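Local coordinates for phosphoglycerol transferase GacH (Streptococcus pyogenes MGAS5005, PDB 6DGM), which probably transfers glycerol phosphate onto the rhamnose polysaccharide of the streptococcal cell wall, this chain being its manganese-binding, sulfatase-like catalytic domain, at residues Lys30-Asn35 / His321-Val326; Lys261-Val266 / Trp296-Asn301; Ser311-Ala316 / Thr334-Lys339; Leu97-Phe102 / Pro328-Leu333. One frame throughout, in Å; residues are numbered along the deposited sequence.

Contact 1 of 4, residues Lys30-Asn35 / His321-Val326; sequences KDRKNN and HTDSKV. With CA (calcium ion), chain E.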
loop_
_atom_site.group_PDB
_atom_site.type_symbol
_atom_site.label_atom_id
_atom_site.label_comp_id
_atom_site.label_asym_id
_atom_site.label_seq_id
_atom_site.Cartn_x
_atom_site.Cartn_y
_atom_site.Cartn_z
ATOM N N LYS A 30 -17.740 8.021 17.841
ATOM C CA LYS A 30 -19.016 7.603 18.404
ATOM C C LYS A 30 -19.576 6.370 17.709
ATOM O O LYS A 30 -20.360 5.632 18.322
ATOM C CB LYS A 30 -20.027 8.748 18.325
ATOM C CG LYS A 30 -19.668 9.935 19.200
ATOM C CD LYS A 30 -20.705 11.045 19.065
ATOM C CE LYS A 30 -20.428 12.185 20.029
ATOM N NZ LYS A 30 -21.588 13.127 20.127
ATOM N N ASP A 31 -19.183 6.125 16.452
ATOM C CA ASP A 31 -19.678 4.987 15.684
ATOM C C ASP A 31 -18.566 4.023 15.279
ATOM O O ASP A 31 -18.746 3.239 14.346
ATOM C CB ASP A 31 -20.440 5.457 14.445
ATOM C CG ASP A 31 -21.719 6.194 14.794
ATOM O OD1 ASP A 31 -22.549 5.642 15.549
ATOM O OD2 ASP A 31 -21.890 7.332 14.315
ATOM N N ARG A 32 -17.419 4.073 15.945
ATOM C CA ARG A 32 -16.335 3.126 15.712
ATOM C C ARG A 32 -16.172 2.313 16.990
ATOM O O ARG A 32 -15.859 2.877 18.043
ATOM C CB ARG A 32 -15.034 3.862 15.403
ATOM C CG ARG A 32 -15.028 4.700 14.112
ATOM C CD ARG A 32 -15.014 3.827 12.901
ATOM N NE ARG A 32 -15.052 4.571 11.637
ATOM C CZ ARG A 32 -13.993 4.883 10.899
ATOM N NH1 ARG A 32 -12.759 4.538 11.280
ATOM N NH2 ARG A 32 -14.165 5.537 9.750
ATOM N N LYS A 33 -16.380 0.996 16.900
ATOM C CA LYS A 33 -16.388 0.165 18.100
ATOM C C LYS A 33 -15.012 -0.363 18.496
ATOM O O LYS A 33 -14.795 -0.682 19.671
ATOM C CB LYS A 33 -17.279 -1.069 17.902
ATOM C CG LYS A 33 -18.747 -0.793 17.652
ATOM C CD LYS A 33 -19.492 -2.120 17.499
ATOM C CE LYS A 33 -20.962 -1.938 17.154
ATOM N NZ LYS A 33 -21.611 -3.259 16.870
ATOM N N ASN A 34 -14.088 -0.483 17.552
ATOM C CA ASN A 34 -12.877 -1.270 17.740
ATOM C C ASN A 34 -11.654 -0.378 17.908
ATOM O O ASN A 34 -11.692 0.832 17.663
ATOM C CB ASN A 34 -12.685 -2.230 16.559
ATOM C CG ASN A 34 -13.818 -3.235 16.441
ATOM O OD1 ASN A 34 -14.403 -3.634 17.442
ATOM N ND2 ASN A 34 -14.134 -3.639 15.216
ATOM N N ASN A 35 -10.565 -1.010 18.345
ATOM C CA ASN A 35 -9.270 -0.370 18.524
ATOM C C ASN A 35 -8.288 -0.966 17.530
ATOM O O ASN A 35 -8.162 -2.190 17.438
ATOM C CB ASN A 35 -8.721 -0.647 19.921
ATOM C CG ASN A 35 -9.677 -0.238 21.009
ATOM O OD1 ASN A 35 -10.178 0.880 21.021
ATOM N ND2 ASN A 35 -9.946 -1.157 21.934
ATOM N N HIS A 321 -12.584 -0.092 7.514
ATOM C CA HIS A 321 -12.950 -1.488 7.295
ATOM C C HIS A 321 -13.035 -2.244 8.613
ATOM O O HIS A 321 -13.949 -3.049 8.818
ATOM C CB HIS A 321 -11.949 -2.165 6.341
ATOM C CG HIS A 321 -12.283 -3.589 6.049
ATOM N ND1 HIS A 321 -13.256 -3.948 5.142
ATOM C CD2 HIS A 321 -11.812 -4.741 6.578
ATOM C CE1 HIS A 321 -13.370 -5.266 5.124
ATOM N NE2 HIS A 321 -12.500 -5.772 5.980
ATOM N N THR A 322 -12.097 -1.991 9.522
ATOM C CA THR A 322 -12.071 -2.648 10.812
ATOM C C THR A 322 -12.896 -1.929 11.875
ATOM O O THR A 322 -12.902 -2.379 13.024
ATOM C CB THR A 322 -10.634 -2.783 11.317
ATOM O OG1 THR A 322 -10.055 -1.490 11.517
ATOM C CG2 THR A 322 -9.802 -3.579 10.327
ATOM N N ASP A 323 -13.571 -0.829 11.530
ATOM C CA ASP A 323 -14.404 -0.066 12.475
ATOM C C ASP A 323 -13.601 0.407 13.688
ATOM O O ASP A 323 -14.078 0.384 14.827
ATOM C CB ASP A 323 -15.642 -0.863 12.898
ATOM C CG ASP A 323 -16.794 0.027 13.314
ATOM O OD1 ASP A 323 -17.034 1.041 12.624
ATOM O OD2 ASP A 323 -17.463 -0.305 14.312
ATOM N N SER A 324 -12.370 0.854 13.439
ATOM C CA SER A 324 -11.464 1.284 14.497
ATOM C C SER A 324 -11.522 2.793 14.710
ATOM O O SER A 324 -11.665 3.567 13.759
ATOM C CB SER A 324 -10.027 0.878 14.153
ATOM O OG SER A 324 -9.927 -0.531 14.157
ATOM N N LYS A 325 -11.401 3.200 15.970
ATOM C CA LYS A 325 -11.394 4.607 16.324
ATOM C C LYS A 325 -10.170 5.311 15.747
ATOM O O LYS A 325 -9.079 4.739 15.650
ATOM C CB LYS A 325 -11.419 4.739 17.842
ATOM C CG LYS A 325 -12.706 4.233 18.468
ATOM C CD LYS A 325 -12.591 4.214 19.989
ATOM C CE LYS A 325 -13.744 3.441 20.638
ATOM N NZ LYS A 325 -15.046 4.096 20.391
ATOM N N VAL A 326 -10.360 6.586 15.398
ATOM C CA VAL A 326 -9.356 7.359 14.678
ATOM C C VAL A 326 -8.737 8.421 15.572
ATOM O O VAL A 326 -9.343 8.889 16.544
ATOM C CB VAL A 326 -9.919 7.999 13.384
ATOM C CG1 VAL A 326 -10.365 6.930 12.411
ATOM C CG2 VAL A 326 -11.063 8.961 13.698
HETATM CA CA CA E . -19.389 1.558 12.760
HETATM O O HOH W 1 -20.069 0.614 14.932
HETATM O O HOH W 2 -18.650 3.886 11.634
HETATM O O HOH W 3 -22.042 2.142 12.503
#
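A calcium site joins Asp31 to Asp323, tying the loop after helix 11-29 to the turn that ends helix 314-321. The metal takes Asp31 O at 2.4 Å and Asp323 OD1, with three waters as further ligands; one of these waters also donates to Asp323 OD2. That second carboxylate oxygen is met by Lys33 N at 3.1 Å, coming from above the carboxylate plane, so both oxygens of the group are engaged. Asp323 has positive phi and closes a Schellman motif at the helix C terminus. This turn leads into a single beta bridge between Asn34 and Ser324: Asn34 N donates to Asp323 O, and Lys325 N to Asn34 O at 2.9 Å. The Asn34 amide adds a nearly straight bond, ND2 to Thr322 O (2.8 Å, 170° at the hydrogen), with the acceptor close to the amide plane. Arg32 bends at chi2 (-72°), which brings the guanidinium back to 321-326, where the edge of the group meets Ser324 O, Arg32 NH1 to Ser324 O 2.9 Å. CG1 of Val326 lies 3.6 Å from the same NH1. Lys325 turns at its last torsion (chi4 -64°) and sets NZ 2.8 Å from Arg32 O, nearly along the C=O axis; Asn29 O is a second, weak acceptor for this ammonium group.

Contact 2 of 4, residues Lys261-Val266 / Trp296-Asn301; sequences KPITVV and WSNGTN
Asn298 uses its side-chain amide to carry the pairing of strands 263-269 and 290-297 past the end of the regular sheet. Its CG sits between the backbone N and the carbonyl carbon (chi1 69°), a position that turns the amide toward the neighbouring strand. ND2 donates to Lys261 O at 2.8 Å, the acceptor lying near the amide plane, while OD1 receives Ile263 N at 3.0 Å from well above its carbonyl plane. The backbone of the same residue bonds too, Asn298 N to Ile263 O, and the amide rests against Ile263, whose CB is 3.8 Å from Asn298 ND2.

Farther along, strands 263-269 and 290-297, neighbours in the mixed sheet, run antiparallel. Val265 and Trp296 form the hydrogen-bonded pair, with Val265 N to Trp296 O at 2.7 Å and almost straight (174°). Their side chains share a face beneath helix 229-257, where Val265 CG2 comes only loosely to Trp296 CE3, at 4.3 Å. Thr264 and Ser297 make the non-hydrogen-bonded pair on the face of helix 314-321. Both hydroxyls lie anti to their own carbonyl carbons, and this brings Thr264 OG1 to 2.7 Å from Ser297 OG. The Asn301 amide grips the backbone of Ser297 at both ends, OD1 accepting from Ser297 N and ND2 donating to Ser297 O. With Leu256 O as a second acceptor for Asn298 ND2, one asparagine ties the end of strand 290-297 to both the neighbouring strand and helix 229-257.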
loop_
_atom_site.group_PDB
_atom_site.type_symbol
_atom_site.label_atom_id
_atom_site.label_comp_id
_atom_site.label_asym_id
_atom_site.label_seq_id
_atom_site.Cartn_x
_atom_site.Cartn_y
_atom_site.Cartn_z
ATOM N N LYS A 261 -6.882 -14.784 16.178
ATOM C CA LYS A 261 -6.466 -13.396 16.370
ATOM C C LYS A 261 -7.114 -12.604 15.246
ATOM O O LYS A 261 -7.090 -13.072 14.099
ATOM C CB LYS A 261 -4.938 -13.276 16.242
ATOM C CG LYS A 261 -4.404 -11.842 16.301
ATOM C CD LYS A 261 -4.463 -11.252 17.716
ATOM C CE LYS A 261 -4.128 -9.763 17.697
ATOM N NZ LYS A 261 -4.198 -9.165 19.066
ATOM N N PRO A 262 -7.692 -11.426 15.507
ATOM C CA PRO A 262 -8.178 -10.605 14.386
ATOM C C PRO A 262 -7.002 -10.127 13.541
ATOM O O PRO A 262 -6.073 -9.492 14.054
ATOM C CB PRO A 262 -8.918 -9.441 15.060
ATOM C CG PRO A 262 -8.673 -9.568 16.516
ATOM C CD PRO A 262 -8.094 -10.895 16.820
ATOM N N ILE A 263 -7.037 -10.444 12.245
ATOM C CA ILE A 263 -5.959 -10.126 11.311
ATOM C C ILE A 263 -6.579 -9.467 10.088
ATOM O O ILE A 263 -7.549 -9.988 9.530
ATOM C CB ILE A 263 -5.193 -11.402 10.897
ATOM C CG1 ILE A 263 -4.470 -12.017 12.104
ATOM C CG2 ILE A 263 -4.209 -11.094 9.789
ATOM C CD1 ILE A 263 -3.909 -13.415 11.856
ATOM N N THR A 264 -6.012 -8.338 9.653
ATOM C CA THR A 264 -6.460 -7.686 8.421
ATOM C C THR A 264 -5.266 -7.497 7.499
ATOM O O THR A 264 -4.185 -7.118 7.948
ATOM C CB THR A 264 -7.174 -6.356 8.706
ATOM O OG1 THR A 264 -8.359 -6.607 9.474
ATOM C CG2 THR A 264 -7.602 -5.667 7.417
ATOM N N VAL A 265 -5.470 -7.813 6.225
ATOM C CA VAL A 265 -4.458 -7.696 5.181
ATOM C C VAL A 265 -4.877 -6.576 4.235
ATOM O O VAL A 265 -6.008 -6.567 3.730
ATOM C CB VAL A 265 -4.319 -9.007 4.389
ATOM C CG1 VAL A 265 -3.296 -8.852 3.276
ATOM C CG2 VAL A 265 -3.952 -10.187 5.306
ATOM N N VAL A 266 -3.961 -5.644 3.990
ATOM C CA VAL A 266 -4.084 -4.658 2.924
ATOM C C VAL A 266 -3.163 -5.139 1.808
ATOM O O VAL A 266 -1.943 -5.125 1.959
ATOM C CB VAL A 266 -3.686 -3.255 3.396
ATOM C CG1 VAL A 266 -3.820 -2.259 2.255
ATOM C CG2 VAL A 266 -4.523 -2.818 4.603
ATOM N N TRP A 296 -8.821 -7.200 3.535
ATOM C CA TRP A 296 -9.496 -8.437 3.914
ATOM C C TRP A 296 -9.130 -8.789 5.347
ATOM O O TRP A 296 -7.943 -8.825 5.687
ATOM C CB TRP A 296 -9.033 -9.572 2.992
ATOM C CG TRP A 296 -9.571 -10.950 3.304
ATOM C CD1 TRP A 296 -10.665 -11.535 2.755
ATOM C CD2 TRP A 296 -9.020 -11.909 4.219
ATOM N NE1 TRP A 296 -10.838 -12.794 3.265
ATOM C CE2 TRP A 296 -9.843 -13.049 4.170
ATOM C CE3 TRP A 296 -7.922 -11.906 5.081
ATOM C CZ2 TRP A 296 -9.596 -14.191 4.943
ATOM C CZ3 TRP A 296 -7.670 -13.032 5.841
ATOM C CH2 TRP A 296 -8.500 -14.166 5.764
ATOM N N SER A 297 -10.148 -9.064 6.171
ATOM C CA SER A 297 -9.985 -9.555 7.536
ATOM C C SER A 297 -10.316 -11.042 7.603
ATOM O O SER A 297 -11.070 -11.576 6.783
ATOM C CB SER A 297 -10.901 -8.801 8.509
ATOM O OG SER A 297 -10.734 -7.402 8.426
ATOM N N ASN A 298 -9.760 -11.706 8.608
ATOM C CA ASN A 298 -9.908 -13.151 8.736
ATOM C C ASN A 298 -11.183 -13.572 9.444
ATOM O O ASN A 298 -11.370 -14.768 9.684
ATOM C CB ASN A 298 -8.678 -13.766 9.406
ATOM C CG ASN A 298 -8.552 -13.401 10.860
ATOM O OD1 ASN A 298 -9.164 -12.434 11.345
ATOM N ND2 ASN A 298 -7.748 -14.172 11.574
ATOM N N GLY A 299 -12.064 -12.629 9.761
ATOM C CA GLY A 299 -13.381 -12.961 10.276
ATOM C C GLY A 299 -14.442 -12.538 9.282
ATOM O O GLY A 299 -14.352 -12.877 8.098
ATOM N N THR A 300 -15.425 -11.774 9.735
ATOM C CA THR A 300 -16.470 -11.261 8.864
ATOM C C THR A 300 -15.998 -9.968 8.219
ATOM O O THR A 300 -15.352 -9.139 8.864
ATOM C CB THR A 300 -17.744 -11.012 9.675
ATOM O OG1 THR A 300 -18.148 -12.233 10.315
ATOM C CG2 THR A 300 -18.864 -10.524 8.772
ATOM N N ASN A 301 -16.285 -9.818 6.929
ATOM C CA ASN A 301 -15.835 -8.659 6.172
ATOM C C ASN A 301 -17.032 -7.855 5.707
ATOM O O ASN A 301 -17.987 -8.419 5.163
ATOM C CB ASN A 301 -15.022 -9.072 4.943
ATOM C CG ASN A 301 -13.601 -9.387 5.287
ATOM O OD1 ASN A 301 -12.904 -8.568 5.905
ATOM N ND2 ASN A 301 -13.157 -10.581 4.924
#

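Contact 3 of 4, residues Ser311-Ala316 / Thr334-Lys339; sequences SSDFTA and TEVLNK
Ala316 and Leu337 meet where two consecutive helices, 314-321 and 328-339, pack beside the mixed sheet of this alkaline-phosphatase-like domain. Leu337 carries much of the contact: its CG is anti to the backbone N (chi1 164°), and the two methyls divide between two neighbours. CD1 comes against Asp313 CB at 3.9 Å, while CD2 lies over the Ala316 backbone, 4.0 Å from Ala316 C. The small Ala316 methyl points at the other helix and ends beside its backbone, with CB 3.8 Å from Thr334 N, so the main chains come close here.

Three residues earlier, Asp313 also points across. Its side chain and that of Val336 lie at about a right angle, the carboxylate oxygen OD1 touching Val336 CG1. The other oxygen, OD2, is bonded by Ser341 OG and Asn310 N, and thus finds these two partners outside the two segments. Helix 349-365 packs on Val336 through Ile354 and Gln355. Thr334 OG1 is bonded to Tyr330 O in its own helix; a water also bridges the helices, donating to Ala316 O at 2.9 Å and to Thr334 OG1 at 2.7 Å.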
loop_
_atom_site.group_PDB
_atom_site.type_symbol
_atom_site.label_atom_id
_atom_site.label_comp_id
_atom_site.label_asym_id
_atom_site.label_seq_id
_atom_site.Cartn_x
_atom_site.Cartn_y
_atom_site.Cartn_z
ATOM N N SER A 311 -2.649 4.971 -2.934
ATOM C CA SER A 311 -1.890 4.207 -1.943
ATOM C C SER A 311 -1.893 4.896 -0.578
ATOM O O SER A 311 -1.887 4.230 0.465
ATOM C CB SER A 311 -0.450 3.988 -2.418
ATOM O OG SER A 311 0.276 5.203 -2.629
ATOM N N SER A 312 -1.899 6.230 -0.567
ATOM C CA SER A 312 -1.881 6.990 0.672
ATOM C C SER A 312 -3.172 6.858 1.465
ATOM O O SER A 312 -3.194 7.225 2.642
ATOM C CB SER A 312 -1.610 8.466 0.357
ATOM O OG SER A 312 -2.558 8.941 -0.576
ATOM N N ASP A 313 -4.243 6.352 0.849
ATOM C CA ASP A 313 -5.539 6.218 1.484
ATOM C C ASP A 313 -5.706 4.916 2.260
ATOM O O ASP A 313 -6.732 4.741 2.915
ATOM C CB ASP A 313 -6.651 6.238 0.420
ATOM C CG ASP A 313 -6.837 7.584 -0.246
ATOM O OD1 ASP A 313 -6.720 8.629 0.436
ATOM O OD2 ASP A 313 -7.108 7.581 -1.472
ATOM N N PHE A 314 -4.746 3.980 2.170
ATOM C CA PHE A 314 -4.998 2.646 2.698
ATOM C C PHE A 314 -5.247 2.663 4.201
ATOM O O PHE A 314 -6.119 1.938 4.686
ATOM C CB PHE A 314 -3.854 1.694 2.375
ATOM C CG PHE A 314 -3.842 1.203 0.942
ATOM C CD1 PHE A 314 -5.002 1.066 0.197
ATOM C CD2 PHE A 314 -2.652 0.872 0.348
ATOM C CE1 PHE A 314 -4.948 0.611 -1.125
ATOM C CE2 PHE A 314 -2.593 0.421 -0.962
ATOM C CZ PHE A 314 -3.731 0.278 -1.688
ATOM N N THR A 315 -4.494 3.465 4.960
ATOM C CA THR A 315 -4.660 3.437 6.412
ATOM C C THR A 315 -6.045 3.931 6.823
ATOM O O THR A 315 -6.706 3.315 7.657
ATOM C CB THR A 315 -3.561 4.227 7.119
ATOM O OG1 THR A 315 -2.298 3.691 6.749
ATOM C CG2 THR A 315 -3.698 4.103 8.659
ATOM N N ALA A 316 -6.509 5.032 6.248
ATOM C CA ALA A 316 -7.867 5.469 6.556
ATOM C C ALA A 316 -8.879 4.398 6.175
ATOM O O ALA A 316 -9.852 4.152 6.904
ATOM C CB ALA A 316 -8.176 6.777 5.845
ATOM N N THR A 334 -9.553 10.265 6.652
ATOM C CA THR A 334 -10.838 9.687 6.262
ATOM C C THR A 334 -11.618 10.643 5.371
ATOM O O THR A 334 -12.234 10.211 4.387
ATOM C CB THR A 334 -11.638 9.319 7.510
ATOM O OG1 THR A 334 -10.890 8.357 8.262
ATOM C CG2 THR A 334 -12.987 8.711 7.145
ATOM N N GLU A 335 -11.587 11.943 5.692
ATOM C CA GLU A 335 -12.183 12.946 4.808
ATOM C C GLU A 335 -11.516 12.937 3.435
ATOM O O GLU A 335 -12.193 13.054 2.406
ATOM C CB GLU A 335 -12.076 14.328 5.446
ATOM C CG GLU A 335 -13.027 14.515 6.607
ATOM C CD GLU A 335 -14.457 14.726 6.138
ATOM O OE1 GLU A 335 -14.784 15.851 5.705
ATOM O OE2 GLU A 335 -15.244 13.761 6.192
ATOM N N VAL A 336 -10.188 12.798 3.391
ATOM C CA VAL A 336 -9.497 12.679 2.106
ATOM C C VAL A 336 -9.984 11.447 1.355
ATOM O O VAL A 336 -10.368 11.525 0.181
ATOM C CB VAL A 336 -7.970 12.667 2.298
ATOM C CG1 VAL A 336 -7.255 12.398 0.971
ATOM C CG2 VAL A 336 -7.504 13.991 2.925
ATOM N N LEU A 337 -9.965 10.290 2.022
ATOM C CA LEU A 337 -10.402 9.044 1.390
ATOM C C LEU A 337 -11.777 9.210 0.756
ATOM O O LEU A 337 -11.992 8.834 -0.401
ATOM C CB LEU A 337 -10.437 7.923 2.436
ATOM C CG LEU A 337 -11.216 6.643 2.111
ATOM C CD1 LEU A 337 -10.500 5.829 1.026
ATOM C CD2 LEU A 337 -11.389 5.799 3.387
ATOM N N ASN A 338 -12.714 9.801 1.489
ATOM C CA ASN A 338 -14.094 9.836 1.037
ATOM C C ASN A 338 -14.404 10.995 0.107
ATOM O O ASN A 338 -15.273 10.858 -0.762
ATOM C CB ASN A 338 -15.037 9.896 2.247
ATOM C CG ASN A 338 -15.124 8.566 2.975
ATOM O OD1 ASN A 338 -15.075 7.505 2.351
ATOM N ND2 ASN A 338 -15.261 8.616 4.302
ATOM N N LYS A 339 -13.745 12.142 0.275
ATOM C CA LYS A 339 -14.187 13.343 -0.416
ATOM C C LYS A 339 -13.121 14.078 -1.214
ATOM O O LYS A 339 -13.470 15.041 -1.911
ATOM C CB LYS A 339 -14.799 14.340 0.577
ATOM C CG LYS A 339 -15.901 13.763 1.454
ATOM C CD LYS A 339 -16.362 14.782 2.480
ATOM C CE LYS A 339 -17.274 14.153 3.516
ATOM N NZ LYS A 339 -17.689 15.146 4.548
HETATM O O HOH W 4 -11.363 5.789 8.761
#

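Contact 4 of 4, residues Leu97-Phe102 / Pro328-Leu333; sequences LTSLPF and PYYALL
This is a buried contact between the C-terminal end of helix 89-98 and the first turns of helix 328-339, anchored by the Tyr329 hydroxyl on the carbonyl of Thr98. It lies in the layer of helices beside the sheet of the sulfatase-like domain. Tyr329 has its CG anti to the backbone N (chi1 -177°), which sends the ring out from the helix to the end of helix 89-98, where OH donates to Thr98 O at 2.6 Å. Leu100 comes to the edge of the same ring, its CD2 methyl 3.3 Å from Tyr329 OH, the two side chains crossing at about a right angle.

The end of the helix is shaped by Ser99, which has positive phi, and by an ST turn in which Thr98 OG1 accepts from Leu100 N at 3.1 Å; this hydroxyl is also bonded to Phe94 O, one turn back. Ser99 points at helix 328-339, and its CB is pressed tightly against Leu333 CD1 at 3.4 Å. That methyl also sits over the centre of the Tyr329 ring, 3.5 Å above its plane, so one leucine branch is wedged between serine and tyrosine. Phe379 meets the Tyr329 ring edge-to-face, and Phe319 stacks on the Tyr330 ring. At the edge of this second ring a water joins the helices, lying 2.7 Å from Ser99 OG and 2.8 Å from Tyr330 OH, and donating to Leu97 O.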
loop_
_atom_site.group_PDB
_atom_site.type_symbol
_atom_site.label_atom_id
_atom_site.label_comp_id
_atom_site.label_asym_id
_atom_site.label_seq_id
_atom_site.Cartn_x
_atom_site.Cartn_y
_atom_site.Cartn_z
ATOM N N LEU A 97 2.443 3.742 4.494
ATOM C CA LEU A 97 2.798 3.816 5.903
ATOM C C LEU A 97 2.462 5.173 6.511
ATOM O O LEU A 97 1.934 5.230 7.630
ATOM C CB LEU A 97 4.280 3.533 6.085
ATOM C CG LEU A 97 4.769 2.130 5.728
ATOM C CD1 LEU A 97 6.259 2.072 5.919
ATOM C CD2 LEU A 97 4.062 1.069 6.571
ATOM N N THR A 98 2.771 6.263 5.809
ATOM C CA THR A 98 2.573 7.601 6.349
ATOM C C THR A 98 1.207 8.189 6.027
ATOM O O THR A 98 0.726 9.063 6.765
ATOM C CB THR A 98 3.619 8.577 5.782
ATOM O OG1 THR A 98 3.439 8.725 4.368
ATOM C CG2 THR A 98 5.043 8.102 6.078
ATOM N N SER A 99 0.605 7.755 4.916
ATOM C CA SER A 99 -0.616 8.325 4.355
ATOM C C SER A 99 -0.417 9.720 3.774
ATOM O O SER A 99 -1.386 10.433 3.533
ATOM C CB SER A 99 -1.777 8.331 5.359
ATOM O OG SER A 99 -2.060 7.021 5.837
ATOM N N LEU A 100 0.819 10.143 3.555
ATOM C CA LEU A 100 1.072 11.431 2.919
ATOM C C LEU A 100 1.201 11.226 1.408
ATOM O O LEU A 100 2.092 10.478 0.972
ATOM C CB LEU A 100 2.355 12.033 3.471
ATOM C CG LEU A 100 2.338 12.336 4.979
ATOM C CD1 LEU A 100 3.696 12.796 5.463
ATOM C CD2 LEU A 100 1.259 13.375 5.325
ATOM N N PRO A 101 0.343 11.831 0.588
ATOM C CA PRO A 101 0.385 11.519 -0.850
ATOM C C PRO A 101 1.577 12.123 -1.574
ATOM O O PRO A 101 1.929 13.299 -1.412
ATOM C CB PRO A 101 -0.933 12.081 -1.395
ATOM C CG PRO A 101 -1.336 13.128 -0.395
ATOM C CD PRO A 101 -0.811 12.685 0.934
ATOM N N PHE A 102 2.159 11.302 -2.446
ATOM C CA PHE A 102 3.238 11.750 -3.322
ATOM C C PHE A 102 2.798 12.923 -4.179
ATOM O O PHE A 102 3.597 13.820 -4.465
ATOM C CB PHE A 102 3.636 10.560 -4.203
ATOM C CG PHE A 102 4.990 10.666 -4.854
ATOM C CD1 PHE A 102 5.847 11.725 -4.618
ATOM C CD2 PHE A 102 5.413 9.650 -5.690
ATOM C CE1 PHE A 102 7.097 11.772 -5.217
ATOM C CE2 PHE A 102 6.657 9.696 -6.290
ATOM C CZ PHE A 102 7.496 10.751 -6.054
ATOM N N PRO A 328 -7.278 12.440 15.272
ATOM C CA PRO A 328 -7.591 13.578 14.393
ATOM C C PRO A 328 -6.907 13.482 13.041
ATOM O O PRO A 328 -7.536 13.749 12.008
ATOM C CB PRO A 328 -7.108 14.776 15.217
ATOM C CG PRO A 328 -7.292 14.321 16.681
ATOM C CD PRO A 328 -6.877 12.868 16.630
ATOM N N TYR A 329 -5.629 13.089 13.020
ATOM C CA TYR A 329 -4.926 12.853 11.759
ATOM C C TYR A 329 -5.692 11.882 10.862
ATOM O O TYR A 329 -5.928 12.167 9.690
ATOM C CB TYR A 329 -3.518 12.321 12.065
ATOM C CG TYR A 329 -2.607 12.078 10.863
ATOM C CD1 TYR A 329 -2.399 13.067 9.907
ATOM C CD2 TYR A 329 -1.915 10.877 10.716
ATOM C CE1 TYR A 329 -1.555 12.848 8.821
ATOM C CE2 TYR A 329 -1.057 10.652 9.640
ATOM C CZ TYR A 329 -0.885 11.639 8.703
ATOM O OH TYR A 329 -0.030 11.431 7.644
ATOM N N TYR A 330 -6.107 10.728 11.401
ATOM C CA TYR A 330 -6.836 9.760 10.575
ATOM C C TYR A 330 -8.274 10.179 10.289
ATOM O O TYR A 330 -8.848 9.703 9.300
ATOM C CB TYR A 330 -6.717 8.325 11.135
ATOM C CG TYR A 330 -5.303 7.791 10.952
ATOM C CD1 TYR A 330 -4.729 7.716 9.694
ATOM C CD2 TYR A 330 -4.546 7.404 12.033
ATOM C CE1 TYR A 330 -3.423 7.268 9.526
ATOM C CE2 TYR A 330 -3.267 6.946 11.883
ATOM C CZ TYR A 330 -2.704 6.883 10.636
ATOM O OH TYR A 330 -1.415 6.425 10.522
ATOM N N ALA A 331 -8.851 11.090 11.088
ATOM C CA ALA A 331 -10.118 11.713 10.715
ATOM C C ALA A 331 -9.949 12.565 9.455
ATOM O O ALA A 331 -10.744 12.469 8.513
ATOM C CB ALA A 331 -10.660 12.562 11.874
ATOM N N LEU A 332 -8.918 13.410 9.422
ATOM C CA LEU A 332 -8.596 14.146 8.201
ATOM C C LEU A 332 -8.386 13.194 7.032
ATOM O O LEU A 332 -8.914 13.409 5.936
ATOM C CB LEU A 332 -7.345 14.993 8.418
ATOM C CG LEU A 332 -6.651 15.577 7.184
ATOM C CD1 LEU A 332 -7.568 16.488 6.405
ATOM C CD2 LEU A 332 -5.403 16.311 7.624
ATOM N N LEU A 333 -7.615 12.131 7.250
ATOM C CA LEU A 333 -7.335 11.197 6.163
ATOM C C LEU A 333 -8.584 10.430 5.744
ATOM O O LEU A 333 -8.679 9.995 4.593
ATOM C CB LEU A 333 -6.196 10.258 6.549
ATOM C CG LEU A 333 -4.852 10.969 6.742
ATOM C CD1 LEU A 333 -3.858 10.075 7.445
ATOM C CD2 LEU A 333 -4.311 11.420 5.396
HETATM O O HOH W 5 -0.714 5.805 7.884
#

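Overall arrangement
From the N terminus, the chain leaves helix 11-29 through 30-35, the first half of contact 1, which closes only at 321-326. Residues 97-102 then open contact 4, which closes still later at 328-333, so these two long loops cross. Contact 2 opens and closes within both of them, joining adjacent strands of the sheet. Contact 3 opens at 311-316 and closes last, at 334-339, crossing contacts 1 and 4. Contacts 3 and 4 share helix 328-339, their centres about 7 Å apart, and Thr315 packs on Tyr330 there. His321 bridges contact 1 to contact 2 through Asn301, and Val266 touches Phe314, linking sheet to helices.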